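Side-chain contacts in reducing-end xylose-releasing exo-oligoxylanase Rex8A (Paenibacillus barcinonensis, PDB 6SUD), which hydrolyses linear and branched xylooligosaccharides as an exo-oligoxylanase, releasing xylose from their reducing ends in the breakdown of xylan: residues 90-95 with 131-136; 105-110 with 168-173; 274-279 with 284-289; 327-332 with 342-347. The protein carries 1 engineered substitution. All coordinates share one frame; numbering follows the deposited sequence.

How the contacts relate
Contacts 1 and 4 are buried helix-to-helix packing on opposite sides of the chain's centre; the first is aromatic, the second sets one phenyl ring against an asparagine and its backbone. Contacts 3 and 4 each join helices consecutive in the chain, but contact 3 is partly buried and uses both a carboxylate–amide bond and an indole. Contact 2 lies at the surface between a loop and the end of helix 153-170, where charge and water take over. Contacts 1 and 2 nevertheless touch, since Phe110 of the 105-110 loop packs on Trp92 and Phe133, and contacts 3 and 4 meet where Ala274 and Leu275 pack on Met331. Between contacts 2 and 4 the centres are about 40 Å apart.

Contact 1 (90-95 with 131-136); sequences RLWNYA and EFFAMA
Helices 85-99 and 127-144 of the family 8 (alpha/alpha)6 barrel meet where Trp92 and Ala95 close on the ring of Phe133. The backbones stay well apart, with 8.4 Å between Trp92 CA and Phe133 CA, and the aromatic side chains span the gap. Trp92 presents the edge of its six-membered ring to a face of Phe133 in an offset edge-to-face pair whose planes are inclined by 63°. The leading atom, Trp92 CZ3, comes within 4.2 Å of Phe133 CD1. With CG anti to the backbone N (chi1 174°), the indole is turned so that its end comes nearer to Phe133 than the direction of its CB bond would suggest. Ala95, one turn further on, sets its methyl against the far end of the phenyl ring, CB lying 3.7 Å from Phe133 CZ.

In the barrel, this is a helix pair near the catalytic centre: the side chain of Phe133 is about 8 Å from that of Glu70, the inferred proton donor, and about 10 Å from a bound xylose. Met76 of helix 69-81 touches both Trp92 and Phe133. The indole's polar atom is satisfied within the buried surroundings, Trp92 NE1 donating to the backbone oxygen of Pro150.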
loop_
_atom_site.group_PDB
_atom_site.type_symbol
_atom_site.label_atom_id
_atom_site.label_comp_id
_atom_site.label_asym_id
_atom_site.label_seq_id
_atom_site.Cartn_x
_atom_site.Cartn_y
_atom_site.Cartn_z
ATOM N N ARG A 90 17.584 5.805 6.173
ATOM C CA ARG A 90 18.197 4.463 6.347
ATOM C C ARG A 90 17.524 3.436 5.425
ATOM O O ARG A 90 18.261 2.667 4.764
ATOM C CB ARG A 90 18.105 3.981 7.794
ATOM C CG ARG A 90 19.145 4.578 8.739
ATOM C CD ARG A 90 18.951 3.975 10.120
ATOM N NE ARG A 90 20.002 4.350 11.076
ATOM C CZ ARG A 90 21.156 3.718 11.251
ATOM N NH1 ARG A 90 21.464 2.654 10.524
ATOM N NH2 ARG A 90 22.013 4.169 12.160
ATOM N N LEU A 91 16.191 3.404 5.380
ATOM C CA LEU A 91 15.451 2.448 4.508
ATOM C C LEU A 91 15.751 2.748 3.035
ATOM O O LEU A 91 16.069 1.817 2.292
ATOM C CB LEU A 91 13.945 2.557 4.769
ATOM C CG LEU A 91 13.491 1.978 6.108
ATOM C CD1 LEU A 91 12.074 2.395 6.446
ATOM C CD2 LEU A 91 13.634 0.472 6.109
ATOM N N TRP A 92 15.666 4.012 2.640
ATOM C CA TRP A 92 15.906 4.409 1.227
ATOM C C TRP A 92 17.329 4.011 0.817
ATOM O O TRP A 92 17.514 3.470 -0.306
ATOM C CB TRP A 92 15.632 5.893 0.990
ATOM C CG TRP A 92 15.996 6.337 -0.395
ATOM C CD1 TRP A 92 16.843 7.351 -0.733
ATOM C CD2 TRP A 92 15.579 5.736 -1.635
ATOM N NE1 TRP A 92 16.953 7.449 -2.093
ATOM C CE2 TRP A 92 16.202 6.464 -2.677
ATOM C CE3 TRP A 92 14.747 4.657 -1.973
ATOM C CZ2 TRP A 92 16.008 6.160 -4.025
ATOM C CZ3 TRP A 92 14.557 4.352 -3.301
ATOM C CH2 TRP A 92 15.182 5.096 -4.311
ATOM N N ASN A 93 18.307 4.268 1.679
ATOM C CA ASN A 93 19.730 3.981 1.380
ATOM C C ASN A 93 19.894 2.480 1.143
ATOM O O ASN A 93 20.577 2.111 0.163
ATOM C CB ASN A 93 20.661 4.518 2.466
ATOM C CG ASN A 93 22.096 4.585 1.995
ATOM O OD1 ASN A 93 22.368 4.621 0.787
ATOM N ND2 ASN A 93 23.015 4.616 2.940
ATOM N N TYR A 94 19.288 1.643 2.000
ATOM C CA TYR A 94 19.264 0.168 1.825
ATOM C C TYR A 94 18.680 -0.185 0.440
ATOM O O TYR A 94 19.351 -0.921 -0.301
ATOM C CB TYR A 94 18.529 -0.499 2.992
ATOM C CG TYR A 94 18.538 -2.004 2.968
ATOM C CD1 TYR A 94 17.725 -2.719 2.101
ATOM C CD2 TYR A 94 19.364 -2.723 3.817
ATOM C CE1 TYR A 94 17.736 -4.107 2.083
ATOM C CE2 TYR A 94 19.377 -4.109 3.823
ATOM C CZ TYR A 94 18.558 -4.805 2.952
ATOM O OH TYR A 94 18.593 -6.171 2.960
ATOM N N ALA A 95 17.481 0.303 0.098
ATOM C CA ALA A 95 16.797 0.014 -1.188
ATOM C C ALA A 95 17.696 0.466 -2.351
ATOM O O ALA A 95 17.879 -0.295 -3.313
ATOM C CB ALA A 95 15.445 0.700 -1.258
ATOM N N GLU A 131 5.644 2.010 -6.963
ATOM C CA GLU A 131 4.678 3.133 -6.828
ATOM C C GLU A 131 4.687 3.693 -5.397
ATOM O O GLU A 131 4.546 4.904 -5.246
ATOM C CB GLU A 131 3.292 2.708 -7.290
ATOM C CG GLU A 131 2.687 1.611 -6.459
ATOM C CD GLU A 131 1.374 1.142 -7.033
ATOM O OE1 GLU A 131 0.811 1.873 -7.870
ATOM O OE2 GLU A 131 0.948 0.033 -6.672
ATOM N N PHE A 132 4.905 2.878 -4.362
ATOM C CA PHE A 132 5.046 3.422 -2.984
ATOM C C PHE A 132 6.385 4.135 -2.819
ATOM O O PHE A 132 6.408 5.152 -2.120
ATOM C CB PHE A 132 4.920 2.357 -1.899
ATOM C CG PHE A 132 3.531 2.220 -1.331
ATOM C CD1 PHE A 132 2.565 1.502 -2.014
ATOM C CD2 PHE A 132 3.205 2.740 -0.084
ATOM C CE1 PHE A 132 1.287 1.356 -1.495
ATOM C CE2 PHE A 132 1.931 2.579 0.443
ATOM C CZ PHE A 132 0.974 1.877 -0.265
ATOM N N PHE A 133 7.474 3.593 -3.366
ATOM C CA PHE A 133 8.797 4.258 -3.274
ATOM C C PHE A 133 8.632 5.673 -3.824
ATOM O O PHE A 133 8.975 6.657 -3.151
ATOM C CB PHE A 133 9.878 3.511 -4.056
ATOM C CG PHE A 133 10.537 2.322 -3.396
ATOM C CD1 PHE A 133 11.065 2.397 -2.118
ATOM C CD2 PHE A 133 10.733 1.150 -4.109
ATOM C CE1 PHE A 133 11.720 1.310 -1.565
ATOM C CE2 PHE A 133 11.387 0.053 -3.548
ATOM C CZ PHE A 133 11.891 0.150 -2.275
ATOM N N ALA A 134 8.070 5.773 -5.036
ATOM C CA ALA A 134 7.918 7.043 -5.762
ATOM C C ALA A 134 7.071 8.010 -4.922
ATOM O O ALA A 134 7.489 9.165 -4.736
ATOM C CB ALA A 134 7.304 6.783 -7.112
ATOM N N MET A 135 5.927 7.560 -4.412
ATOM C CA MET A 135 5.030 8.439 -3.623
ATOM C C MET A 135 5.735 8.878 -2.335
ATOM O O MET A 135 5.673 10.067 -1.995
ATOM C CB MET A 135 3.709 7.747 -3.284
ATOM C CG MET A 135 2.670 8.684 -2.684
ATOM S SD MET A 135 1.925 9.774 -3.933
ATOM C CE MET A 135 2.913 11.261 -3.805
ATOM N N ALA A 136 6.389 7.961 -1.633
ATOM C CA ALA A 136 7.091 8.294 -0.370
ATOM C C ALA A 136 8.218 9.305 -0.645
ATOM O O ALA A 136 8.382 10.260 0.161
ATOM C CB ALA A 136 7.589 7.042 0.292
#

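Contact 2 (105-110 with 168-173); sequences RYKDYF and GEQGEG
Arg105 and Gly173 bring the two backbones together, their CA atoms only 4.0 Å apart. The 105-110 segment, in the loop between helix 85-99 and strand 113-114, then folds into a type II beta turn from Tyr106 to Tyr109. It meets the frayed C-terminal end of helix 153-170, which leaves helical geometry at Gly171, where phi is positive. Gly173 has no side chain to hold the chains apart, and its CA makes a CA-H...O contact of 3.4 Å with Arg105 O.

Arg105 has the largest share of the contact. Its CG stands between the backbone N and the carbonyl carbon (chi1 68°), and a bend at chi3 (53°) swings the guanidinium onto Glu172. There NH1 of Arg105 lies 3.0 Å from Glu172 O, with Glu172 CB over one face of the guanidinium. The carboxylate of Glu172 is stacked almost parallel to that plane, and Arg105 NH2 is 4.5 Å from Glu172 OE2 with no N-H aimed at it. A water accepts from Arg105 N at 2.9 Å and donates to Glu172 OE2 at 3.0 Å. Apart from this pair, Lys107 CE rests 3.4 Å from Gln170 OE1, and Lys107 NZ forms a salt bridge of 3.5 Å with Asp108 OD2.

Between guanidinium and carboxylate the attraction is probably one of charge without a directed bond, and the link from Glu172 OE2 to the backbone N of Arg105 runs through water, as suits a surface contact.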
loop_
_atom_site.group_PDB
_atom_site.type_symbol
_atom_site.label_atom_id
_atom_site.label_comp_id
_atom_site.label_asym_id
_atom_site.label_seq_id
_atom_site.Cartn_x
_atom_site.Cartn_y
_atom_site.Cartn_z
ATOM N N ARG A 105 17.428 -5.232 -18.214
ATOM C CA ARG A 105 15.987 -5.146 -18.566
ATOM C C ARG A 105 15.191 -4.506 -17.421
ATOM O O ARG A 105 14.102 -3.986 -17.714
ATOM C CB ARG A 105 15.411 -6.510 -18.954
ATOM C CG ARG A 105 15.312 -7.530 -17.829
ATOM C CD ARG A 105 14.444 -8.711 -18.243
ATOM N NE ARG A 105 14.899 -9.299 -19.500
ATOM C CZ ARG A 105 14.273 -9.211 -20.681
ATOM N NH1 ARG A 105 13.120 -8.570 -20.807
ATOM N NH2 ARG A 105 14.815 -9.777 -21.744
ATOM N N TYR A 106 15.726 -4.502 -16.192
ATOM C CA TYR A 106 15.025 -3.980 -14.981
ATOM C C TYR A 106 15.683 -2.696 -14.446
ATOM O O TYR A 106 15.429 -2.317 -13.292
ATOM C CB TYR A 106 14.977 -5.056 -13.892
ATOM C CG TYR A 106 14.263 -6.333 -14.260
ATOM C CD1 TYR A 106 13.021 -6.314 -14.872
ATOM C CD2 TYR A 106 14.814 -7.572 -13.965
ATOM C CE1 TYR A 106 12.360 -7.486 -15.209
ATOM C CE2 TYR A 106 14.163 -8.752 -14.284
ATOM C CZ TYR A 106 12.932 -8.711 -14.912
ATOM O OH TYR A 106 12.286 -9.869 -15.232
ATOM N N LYS A 107 16.491 -2.020 -15.264
ATOM C CA LYS A 107 17.226 -0.789 -14.876
ATOM C C LYS A 107 16.279 0.184 -14.162
ATOM O O LYS A 107 15.229 0.509 -14.743
ATOM C CB LYS A 107 17.798 -0.118 -16.130
ATOM C CG LYS A 107 18.699 1.081 -15.869
ATOM C CD LYS A 107 19.418 1.573 -17.110
ATOM C CE LYS A 107 18.559 2.463 -17.981
ATOM N NZ LYS A 107 18.521 3.857 -17.472
ATOM N N ASP A 108 16.645 0.624 -12.950
ATOM C CA ASP A 108 15.938 1.664 -12.149
ATOM C C ASP A 108 14.760 1.045 -11.385
ATOM O O ASP A 108 14.262 1.706 -10.467
ATOM C CB ASP A 108 15.488 2.854 -13.005
ATOM C CG ASP A 108 16.622 3.561 -13.733
ATOM O OD1 ASP A 108 17.776 3.430 -13.285
ATOM O OD2 ASP A 108 16.335 4.247 -14.740
ATOM N N TYR A 109 14.322 -0.168 -11.746
ATOM C CA TYR A 109 13.408 -0.992 -10.904
ATOM C C TYR A 109 14.182 -1.563 -9.709
ATOM O O TYR A 109 15.434 -1.514 -9.677
ATOM C CB TYR A 109 12.784 -2.144 -11.697
ATOM C CG TYR A 109 11.856 -1.788 -12.834
ATOM C CD1 TYR A 109 11.220 -0.560 -12.927
ATOM C CD2 TYR A 109 11.552 -2.740 -13.792
ATOM C CE1 TYR A 109 10.333 -0.285 -13.956
ATOM C CE2 TYR A 109 10.678 -2.481 -14.831
ATOM C CZ TYR A 109 10.054 -1.250 -14.906
ATOM O OH TYR A 109 9.179 -0.996 -15.927
ATOM N N PHE A 110 13.443 -2.110 -8.741
ATOM C CA PHE A 110 13.978 -2.724 -7.496
ATOM C C PHE A 110 13.707 -4.225 -7.537
ATOM O O PHE A 110 12.587 -4.614 -7.907
ATOM C CB PHE A 110 13.331 -2.097 -6.263
ATOM C CG PHE A 110 13.553 -0.610 -6.169
ATOM C CD1 PHE A 110 12.786 0.269 -6.916
ATOM C CD2 PHE A 110 14.570 -0.102 -5.374
ATOM C CE1 PHE A 110 13.010 1.638 -6.850
ATOM C CE2 PHE A 110 14.789 1.263 -5.300
ATOM C CZ PHE A 110 14.003 2.129 -6.036
ATOM N N GLY A 168 10.262 -0.109 -21.756
ATOM C CA GLY A 168 10.212 -0.795 -23.064
ATOM C C GLY A 168 11.024 -0.086 -24.139
ATOM O O GLY A 168 11.349 -0.724 -25.153
ATOM N N GLU A 169 11.321 1.198 -23.929
ATOM C CA GLU A 169 12.036 2.060 -24.904
ATOM C C GLU A 169 13.541 1.968 -24.643
ATOM O O GLU A 169 14.302 2.091 -25.611
ATOM C CB GLU A 169 11.459 3.478 -24.830
ATOM C CG GLU A 169 10.003 3.522 -25.282
ATOM C CD GLU A 169 9.157 4.698 -24.823
ATOM O OE1 GLU A 169 9.708 5.576 -24.152
ATOM O OE2 GLU A 169 7.945 4.728 -25.144
ATOM N N GLN A 170 13.956 1.709 -23.401
ATOM C CA GLN A 170 15.393 1.626 -23.015
ATOM C C GLN A 170 16.106 0.432 -23.650
ATOM O O GLN A 170 17.345 0.472 -23.740
ATOM C CB GLN A 170 15.528 1.506 -21.503
ATOM C CG GLN A 170 15.307 2.832 -20.813
ATOM C CD GLN A 170 16.345 3.813 -21.302
ATOM O OE1 GLN A 170 17.511 3.755 -20.919
ATOM N NE2 GLN A 170 15.935 4.707 -22.201
ATOM N N GLY A 171 15.386 -0.613 -24.032
ATOM C CA GLY A 171 16.045 -1.791 -24.608
ATOM C C GLY A 171 15.130 -2.984 -24.590
ATOM O O GLY A 171 14.113 -2.945 -25.298
ATOM N N GLU A 172 15.446 -3.988 -23.780
ATOM C CA GLU A 172 14.725 -5.286 -23.828
ATOM C C GLU A 172 13.638 -5.379 -22.756
ATOM O O GLU A 172 12.863 -6.350 -22.816
ATOM C CB GLU A 172 15.717 -6.420 -23.621
ATOM C CG GLU A 172 16.783 -6.062 -22.609
ATOM C CD GLU A 172 17.967 -7.007 -22.595
ATOM O OE1 GLU A 172 18.347 -7.499 -23.682
ATOM O OE2 GLU A 172 18.506 -7.244 -21.497
ATOM N N GLY A 173 13.547 -4.415 -21.847
ATOM C CA GLY A 173 12.612 -4.495 -20.707
ATOM C C GLY A 173 11.169 -4.196 -21.088
ATOM O O GLY A 173 10.848 -4.089 -22.291
HETATM O O HOH W 1 18.877 -7.759 -18.606
#

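Contact 3 (274-279 with 284-289); sequences ALDWEW and PWQVQQ
The polar part of this contact is a bond between Asp276 and Gln286. Gln286 NE2 donates to Asp276 OD2 at 2.8 Å and 169°, the oxygen lying in the amide plane and using its anti lone pair, with the carboxylate turned steeply against the amide. An extended chain (chi2 -180°) carries the amide this far. A water stands 2.7 Å from both Asp276 OD2 and Gln286 OE1, though more acceptors compete for its protons than it can serve. Arg226 makes a salt bridge to the same OD2, which would probably stabilise the charge of Asp276.

The apolar part centres on Trp277. Val287 CG2 sits over one indole face in a CH-pi contact, 3.9 Å from the centroid of the six-membered ring, and Pro284 packs beside Trp277 CZ3 and CH2. Gln286 OE1 lies at the ring's edge.

Helices 268-280 and 285-297 follow each other in the (alpha/alpha)6 barrel, their short segments running at 141°, antiparallel but well tilted, with Asp276 also touching helix 200-209.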
loop_
_atom_site.group_PDB
_atom_site.type_symbol
_atom_site.label_atom_id
_atom_site.label_comp_id
_atom_site.label_asym_id
_atom_site.label_seq_id
_atom_site.Cartn_x
_atom_site.Cartn_y
_atom_site.Cartn_z
ATOM N N ALA A 274 -10.803 3.564 0.162
ATOM C CA ALA A 274 -11.142 4.470 1.287
ATOM C C ALA A 274 -10.236 5.707 1.286
ATOM O O ALA A 274 -10.747 6.799 1.533
ATOM C CB ALA A 274 -11.008 3.749 2.592
ATOM N N LEU A 275 -8.929 5.552 1.028
ATOM C CA LEU A 275 -7.999 6.705 1.077
ATOM C C LEU A 275 -8.243 7.604 -0.146
ATOM O O LEU A 275 -8.215 8.831 0.028
ATOM C CB LEU A 275 -6.551 6.220 1.190
ATOM C CG LEU A 275 -5.516 7.286 1.557
ATOM C CD1 LEU A 275 -5.821 7.962 2.887
ATOM C CD2 LEU A 275 -4.130 6.670 1.583
ATOM N N ASP A 276 -8.529 7.034 -1.323
ATOM C CA ASP A 276 -8.838 7.829 -2.547
ATOM C C ASP A 276 -10.081 8.693 -2.295
ATOM O O ASP A 276 -10.128 9.860 -2.766
ATOM C CB ASP A 276 -9.094 6.938 -3.763
ATOM C CG ASP A 276 -9.266 7.740 -5.042
ATOM O OD1 ASP A 276 -8.406 8.592 -5.309
ATOM O OD2 ASP A 276 -10.283 7.523 -5.745
ATOM N N TRP A 277 -11.088 8.110 -1.641
ATOM C CA TRP A 277 -12.325 8.843 -1.271
ATOM C C TRP A 277 -11.957 9.992 -0.324
ATOM O O TRP A 277 -12.354 11.133 -0.605
ATOM C CB TRP A 277 -13.372 7.917 -0.660
ATOM C CG TRP A 277 -14.601 8.672 -0.269
ATOM C CD1 TRP A 277 -15.017 8.989 0.985
ATOM C CD2 TRP A 277 -15.554 9.253 -1.167
ATOM N NE1 TRP A 277 -16.177 9.699 0.935
ATOM C CE2 TRP A 277 -16.531 9.886 -0.370
ATOM C CE3 TRP A 277 -15.671 9.310 -2.560
ATOM C CZ2 TRP A 277 -17.615 10.561 -0.927
ATOM C CZ3 TRP A 277 -16.736 9.998 -3.105
ATOM C CH2 TRP A 277 -17.698 10.608 -2.300
ATOM N N GLU A 278 -11.192 9.703 0.731
ATOM C CA GLU A 278 -10.772 10.722 1.735
ATOM C C GLU A 278 -10.015 11.865 1.027
ATOM O O GLU A 278 -10.359 13.038 1.254
ATOM C CB GLU A 278 -9.960 10.073 2.857
ATOM C CG GLU A 278 -9.437 11.063 3.886
ATOM C CD GLU A 278 -10.445 11.971 4.569
ATOM O OE1 GLU A 278 -11.666 11.748 4.408
ATOM O OE2 GLU A 278 -9.998 12.910 5.284
ATOM N N TRP A 279 -9.023 11.554 0.188
ATOM C CA TRP A 279 -8.144 12.578 -0.447
ATOM C C TRP A 279 -8.880 13.352 -1.545
ATOM O O TRP A 279 -8.669 14.591 -1.615
ATOM C CB TRP A 279 -6.868 11.937 -1.002
ATOM C CG TRP A 279 -5.872 11.569 0.055
ATOM C CD1 TRP A 279 -6.043 11.621 1.406
ATOM C CD2 TRP A 279 -4.538 11.072 -0.160
ATOM N NE1 TRP A 279 -4.904 11.210 2.045
ATOM C CE2 TRP A 279 -3.966 10.865 1.114
ATOM C CE3 TRP A 279 -3.773 10.780 -1.296
ATOM C CZ2 TRP A 279 -2.670 10.375 1.276
ATOM C CZ3 TRP A 279 -2.489 10.305 -1.129
ATOM C CH2 TRP A 279 -1.945 10.121 0.144
ATOM N N PRO A 284 -18.274 8.282 -5.971
ATOM C CA PRO A 284 -19.171 7.925 -4.869
ATOM C C PRO A 284 -19.527 6.431 -4.817
ATOM O O PRO A 284 -20.038 5.981 -3.795
ATOM C CB PRO A 284 -20.390 8.856 -5.065
ATOM C CG PRO A 284 -20.339 9.297 -6.522
ATOM C CD PRO A 284 -18.918 9.091 -7.016
ATOM N N TRP A 285 -19.209 5.652 -5.856
ATOM C CA TRP A 285 -19.308 4.168 -5.754
ATOM C C TRP A 285 -18.431 3.705 -4.583
ATOM O O TRP A 285 -18.720 2.642 -3.992
ATOM C CB TRP A 285 -18.917 3.482 -7.066
ATOM C CG TRP A 285 -18.570 2.030 -6.955
ATOM C CD1 TRP A 285 -19.401 0.962 -7.141
ATOM C CD2 TRP A 285 -17.275 1.475 -6.647
ATOM N NE1 TRP A 285 -18.711 -0.207 -6.981
ATOM C CE2 TRP A 285 -17.402 0.077 -6.685
ATOM C CE3 TRP A 285 -16.022 2.026 -6.360
ATOM C CZ2 TRP A 285 -16.329 -0.773 -6.422
ATOM C CZ3 TRP A 285 -14.957 1.194 -6.107
ATOM C CH2 TRP A 285 -15.114 -0.195 -6.136
ATOM N N GLN A 286 -17.376 4.464 -4.268
ATOM C CA GLN A 286 -16.383 4.089 -3.228
ATOM C C GLN A 286 -17.083 3.955 -1.869
ATOM O O GLN A 286 -16.743 3.030 -1.083
ATOM C CB GLN A 286 -15.217 5.080 -3.227
ATOM C CG GLN A 286 -14.373 4.975 -4.492
ATOM C CD GLN A 286 -13.207 5.932 -4.523
ATOM O OE1 GLN A 286 -13.171 6.932 -3.801
ATOM N NE2 GLN A 286 -12.256 5.637 -5.399
ATOM N N VAL A 287 -18.077 4.803 -1.617
ATOM C CA VAL A 287 -18.858 4.762 -0.347
ATOM C C VAL A 287 -19.606 3.431 -0.293
ATOM O O VAL A 287 -19.536 2.776 0.724
ATOM C CB VAL A 287 -19.777 5.990 -0.232
ATOM C CG1 VAL A 287 -20.778 5.873 0.906
ATOM C CG2 VAL A 287 -18.954 7.266 -0.102
ATOM N N GLN A 288 -20.259 3.029 -1.387
ATOM C CA GLN A 288 -21.068 1.784 -1.427
ATOM C C GLN A 288 -20.136 0.568 -1.324
ATOM O O GLN A 288 -20.461 -0.329 -0.541
ATOM C CB GLN A 288 -22.008 1.801 -2.637
ATOM C CG GLN A 288 -22.983 2.983 -2.631
ATOM C CD GLN A 288 -23.712 3.214 -1.326
ATOM O OE1 GLN A 288 -24.017 2.276 -0.581
ATOM N NE2 GLN A 288 -23.986 4.468 -1.011
ATOM N N GLN A 289 -19.006 0.563 -2.038
ATOM C CA GLN A 289 -17.976 -0.502 -1.970
ATOM C C GLN A 289 -17.525 -0.661 -0.516
ATOM O O GLN A 289 -17.482 -1.786 -0.033
ATOM C CB GLN A 289 -16.779 -0.191 -2.870
ATOM C CG GLN A 289 -15.546 -1.032 -2.572
ATOM C CD GLN A 289 -15.753 -2.510 -2.765
ATOM O OE1 GLN A 289 -16.658 -2.946 -3.474
ATOM N NE2 GLN A 289 -14.912 -3.299 -2.109
HETATM O O HOH W 2 -12.305 9.134 -5.117
#

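Contact 4 (327-332 with 342-347); sequences ATNAMA and DSFVKR
Phe344 lays its ring against Asn329, while its backbone and CB meet Ala330. Asn329 CB approaches the ring at CE1 of Phe344, 3.6 Å away, and Asn329 O lies over one face. With Asn329 CG beside the backbone N and anti to the carbonyl carbon (chi1 -71°), CB meets the ring while the amide plane stands at 70° to it. The methyl of Ala330 fits against the other helix's backbone, CB lying 3.5 Å from Phe344 O and 4.2 Å from Phe344 CB. The small side chain of Ala330 is consistent with the close backbones, Ala330 CA and Phe344 CA being 4.8 Å apart.

Helices 322-331 and 341-349 follow one another in the chain within the (alpha/alpha)6 barrel. Helix 285-297 covers the next shell: Gln294 touches Phe344 and donates through NE2 to Asn329 O, fixing the carbonyl that faces the ring, while Ile293 and Phe297 pack on Asn329. Asn329 ND2 has a weak hydrogen bond with Tyr305 OH. Ala330 is also packed by Thr369 of helix 359-373 and by Phe348, from the partner helix 341-349.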
loop_
_atom_site.group_PDB
_atom_site.type_symbol
_atom_site.label_atom_id
_atom_site.label_comp_id
_atom_site.label_asym_id
_atom_site.label_seq_id
_atom_site.Cartn_x
_atom_site.Cartn_y
_atom_site.Cartn_z
ATOM N N ALA A 327 -7.753 -4.577 9.912
ATOM C CA ALA A 327 -7.193 -3.224 9.690
ATOM C C ALA A 327 -7.775 -2.608 8.404
ATOM O O ALA A 327 -8.216 -1.462 8.472
ATOM C CB ALA A 327 -5.683 -3.287 9.659
ATOM N N THR A 328 -7.785 -3.338 7.289
ATOM C CA THR A 328 -8.248 -2.790 5.978
ATOM C C THR A 328 -9.754 -2.550 6.062
ATOM O O THR A 328 -10.230 -1.533 5.538
ATOM C CB THR A 328 -7.833 -3.678 4.802
ATOM O OG1 THR A 328 -8.433 -4.973 4.855
ATOM C CG2 THR A 328 -6.325 -3.825 4.739
ATOM N N ASN A 329 -10.471 -3.452 6.734
ATOM C CA ASN A 329 -11.942 -3.339 6.935
ATOM C C ASN A 329 -12.247 -2.079 7.754
ATOM O O ASN A 329 -13.226 -1.402 7.448
ATOM C CB ASN A 329 -12.528 -4.579 7.620
ATOM C CG ASN A 329 -12.562 -5.805 6.729
ATOM O OD1 ASN A 329 -12.579 -5.697 5.499
ATOM N ND2 ASN A 329 -12.614 -6.983 7.339
ATOM N N ALA A 330 -11.451 -1.795 8.784
ATOM C CA ALA A 330 -11.617 -0.595 9.633
ATOM C C ALA A 330 -11.268 0.651 8.811
ATOM O O ALA A 330 -11.971 1.657 8.927
ATOM C CB ALA A 330 -10.780 -0.730 10.879
ATOM N N MET A 331 -10.251 0.570 7.962
ATOM C CA MET A 331 -9.788 1.738 7.172
ATOM C C MET A 331 -10.878 2.157 6.173
ATOM O O MET A 331 -10.919 3.357 5.823
ATOM C CB MET A 331 -8.471 1.435 6.458
ATOM C CG MET A 331 -7.872 2.646 5.772
ATOM S SD MET A 331 -6.091 2.588 5.622
ATOM C CE MET A 331 -5.842 3.932 4.460
ATOM N N ALA A 332 -11.764 1.223 5.796
ATOM C CA ALA A 332 -12.923 1.469 4.907
ATOM C C ALA A 332 -13.885 2.478 5.550
ATOM O O ALA A 332 -14.730 3.010 4.818
ATOM C CB ALA A 332 -13.638 0.184 4.586
ATOM N N ASP A 342 -18.725 2.630 12.550
ATOM C CA ASP A 342 -18.331 3.071 13.912
ATOM C C ASP A 342 -17.812 1.844 14.675
ATOM O O ASP A 342 -16.779 1.960 15.363
ATOM C CB ASP A 342 -19.474 3.824 14.601
ATOM C CG ASP A 342 -19.761 5.209 14.049
ATOM O OD1 ASP A 342 -18.947 5.699 13.248
ATOM O OD2 ASP A 342 -20.798 5.800 14.449
ATOM N N SER A 343 -18.448 0.683 14.517
ATOM C CA SER A 343 -18.036 -0.527 15.265
ATOM C C SER A 343 -16.685 -1.066 14.766
ATOM O O SER A 343 -15.931 -1.552 15.612
ATOM C CB SER A 343 -19.121 -1.558 15.320
ATOM O OG SER A 343 -19.654 -1.788 14.044
ATOM N N PHE A 344 -16.329 -0.943 13.481
ATOM C CA PHE A 344 -14.996 -1.406 12.991
ATOM C C PHE A 344 -13.877 -0.509 13.533
ATOM O O PHE A 344 -12.757 -1.007 13.771
ATOM C CB PHE A 344 -14.906 -1.427 11.468
ATOM C CG PHE A 344 -15.313 -2.739 10.858
ATOM C CD1 PHE A 344 -14.449 -3.822 10.857
ATOM C CD2 PHE A 344 -16.574 -2.902 10.313
ATOM C CE1 PHE A 344 -14.831 -5.035 10.306
ATOM C CE2 PHE A 344 -16.955 -4.115 9.761
ATOM C CZ PHE A 344 -16.082 -5.179 9.753
ATOM N N VAL A 345 -14.162 0.786 13.652
ATOM C CA VAL A 345 -13.209 1.783 14.212
ATOM C C VAL A 345 -12.921 1.385 15.659
ATOM O O VAL A 345 -11.739 1.388 16.056
ATOM C CB VAL A 345 -13.766 3.219 14.129
ATOM C CG1 VAL A 345 -12.925 4.206 14.919
ATOM C CG2 VAL A 345 -13.904 3.705 12.699
ATOM N N LYS A 346 -13.967 1.075 16.421
ATOM C CA LYS A 346 -13.837 0.681 17.851
ATOM C C LYS A 346 -13.121 -0.668 17.949
ATOM O O LYS A 346 -12.238 -0.802 18.820
ATOM C CB LYS A 346 -15.210 0.618 18.524
ATOM C CG LYS A 346 -15.198 0.161 19.975
ATOM C CD LYS A 346 -16.584 0.066 20.577
ATOM C CE LYS A 346 -16.743 0.871 21.849
ATOM N NZ LYS A 346 -16.329 0.096 23.042
ATOM N N ARG A 347 -13.492 -1.633 17.105
ATOM C CA ARG A 347 -12.886 -2.990 17.127
ATOM C C ARG A 347 -11.381 -2.844 16.883
ATOM O O ARG A 347 -10.598 -3.515 17.558
ATOM C CB ARG A 347 -13.541 -3.891 16.077
ATOM C CG ARG A 347 -12.900 -5.266 15.936
ATOM C CD ARG A 347 -13.117 -6.126 17.157
ATOM N NE ARG A 347 -12.906 -7.550 16.904
ATOM C CZ ARG A 347 -11.730 -8.177 16.962
ATOM N NH1 ARG A 347 -10.610 -7.520 17.243
ATOM N NH2 ARG A 347 -11.674 -9.474 16.715
#